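Local coordinates for regulator of g-protein signalling 1 (Homo sapiens, PDB 2BV1), which speeds GTP hydrolysis by G protein alpha subunits, driving them into the inactive GDP-bound form and so damping signalling from G protein-coupled receptors, at residues N37-G40 against S41-S45. Numbering follows the deposited sequence.
Sequences NVFG and SFLKS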
loop_
_atom_site.group_PDB
_atom_site.type_symbol
_atom_site.label_atom_id
_atom_site.label_comp_id
_atom_site.label_asym_id
_atom_site.label_seq_id
_atom_site.Cartn_x
_atom_site.Cartn_y
_atom_site.Cartn_z
ATOM N N ASN A 37 1.565 7.942 -6.095
ATOM C CA ASN A 37 0.477 8.859 -6.234
ATOM C C ASN A 37 -0.456 8.482 -7.402
ATOM O O ASN A 37 -1.665 8.616 -7.292
ATOM C CB ASN A 37 0.998 10.347 -6.440
ATOM C CG ASN A 37 1.691 10.962 -5.192
ATOM O OD1 ASN A 37 2.500 11.933 -5.301
ATOM N ND2 ASN A 37 1.342 10.464 -4.025
ATOM N N VAL A 38 0.112 8.118 -8.547
ATOM C CA VAL A 38 -0.706 7.763 -9.727
ATOM C C VAL A 38 -1.412 6.382 -9.513
ATOM O O VAL A 38 -2.588 6.211 -9.767
ATOM C CB VAL A 38 0.175 7.786 -11.020
ATOM C CG1 VAL A 38 -0.639 7.378 -12.259
ATOM C CG2 VAL A 38 0.742 9.202 -11.313
ATOM N N PHE A 39 -0.682 5.425 -8.984
ATOM C CA PHE A 39 -1.286 4.120 -8.630
ATOM C C PHE A 39 -2.396 4.284 -7.579
ATOM O O PHE A 39 -3.518 3.792 -7.747
ATOM C CB PHE A 39 -0.185 3.189 -8.175
ATOM C CG PHE A 39 -0.643 1.793 -7.868
ATOM C CD1 PHE A 39 -1.461 1.085 -8.737
ATOM C CD2 PHE A 39 -0.252 1.176 -6.699
ATOM C CE1 PHE A 39 -1.821 -0.253 -8.450
ATOM C CE2 PHE A 39 -0.684 -0.150 -6.407
ATOM C CZ PHE A 39 -1.446 -0.829 -7.287
ATOM N N GLY A 40 -2.075 5.035 -6.528
ATOM C CA GLY A 40 -3.054 5.474 -5.568
ATOM C C GLY A 40 -4.328 6.020 -6.156
ATOM O O GLY A 40 -5.425 5.673 -5.693
ATOM N N SER A 41 -4.195 6.938 -7.141
ATOM C CA SER A 41 -5.348 7.540 -7.760
ATOM C C SER A 41 -6.200 6.486 -8.483
ATOM O O SER A 41 -7.414 6.507 -8.417
ATOM C CB SER A 41 -4.919 8.634 -8.757
ATOM O OG SER A 41 -4.091 9.607 -8.106
ATOM N N PHE A 42 -5.546 5.581 -9.189
ATOM C CA PHE A 42 -6.246 4.444 -9.869
ATOM C C PHE A 42 -6.980 3.513 -8.879
ATOM O O PHE A 42 -8.114 3.155 -9.092
ATOM C CB PHE A 42 -5.243 3.639 -10.755
ATOM C CG PHE A 42 -5.776 2.309 -11.227
ATOM C CD1 PHE A 42 -6.540 2.223 -12.376
ATOM C CD2 PHE A 42 -5.476 1.129 -10.536
ATOM C CE1 PHE A 42 -7.019 0.998 -12.827
ATOM C CE2 PHE A 42 -5.952 -0.088 -10.979
ATOM C CZ PHE A 42 -6.708 -0.155 -12.125
ATOM N N LEU A 43 -6.339 3.187 -7.764
ATOM C CA LEU A 43 -6.970 2.373 -6.713
ATOM C C LEU A 43 -8.188 3.085 -6.134
ATOM O O LEU A 43 -9.252 2.475 -5.944
ATOM C CB LEU A 43 -5.960 2.012 -5.619
ATOM C CG LEU A 43 -4.719 1.161 -5.985
ATOM C CD1 LEU A 43 -3.975 0.838 -4.753
ATOM C CD2 LEU A 43 -5.090 -0.145 -6.740
ATOM N N LYS A 44 -8.059 4.400 -5.905
ATOM C CA LYS A 44 -9.156 5.199 -5.412
ATOM C C LYS A 44 -10.311 5.164 -6.414
ATOM O O LYS A 44 -11.437 4.903 -6.026
ATOM C CB LYS A 44 -8.703 6.648 -5.076
ATOM C CG LYS A 44 -9.298 7.177 -3.781
ATOM C CD LYS A 44 -8.703 8.515 -3.255
ATOM C CE LYS A 44 -9.550 9.079 -2.107
ATOM N NZ LYS A 44 -9.232 8.467 -0.755
ATOM N N SER A 45 -10.044 5.348 -7.701
ATOM C CA SER A 45 -11.114 5.191 -8.707
ATOM C C SER A 45 -11.785 3.802 -8.728
ATOM O O SER A 45 -12.912 3.682 -9.217
ATOM C CB SER A 45 -10.651 5.578 -10.137
ATOM O OG SER A 45 -9.616 4.748 -10.674
#
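Asn-37 lends its carbonyl oxygen to two donors of Ser-41: the backbone N makes an i to i+4 bond, bent to 147° with the donor well above the carbonyl plane, and OG adds a shorter one from the other face, 2.7 Å from Asn-37 O. Ser-41 OG lies beside its own backbone N (chi1 -56°), which turns it back along the helix; serine suits this solvent-exposed turn because its hydroxyl finds an acceptor within the helix itself. Val-38 O receives Phe-42 N at 3.1 Å, a nearly straight bond. Phe-39 meets Leu-43 twice: its O accepts Leu-43 N at 2.9 Å, and its flat, buried ring offers a face to the leucine. Phe-39 CG, anti to the backbone N (chi1 -176°), lies beside the carbonyl carbon, on the side where Leu-43 stacks one turn on, its CG 4.1 Å from the ring centroid in a CH-pi contact. The branched end spans that face, CD2 reaching Phe-39 CE1 at 3.7 Å and CD1 lying near CE2. With an alanine in place of Leu-43, CG and both methyls are gone, and the Phe-39 ring would probably lose its CH-pi partner. Gly-40 O accepts Lys-44 N. Within the all-helical RGS domain, Phe-39 touches Leu-26, Leu-29 and Leu-30 of helix 26-31, while Val-38 and Phe-42, suitably apolar, pack against Phe-130 of helix 112-131 and Ile-135 of helix 134-142.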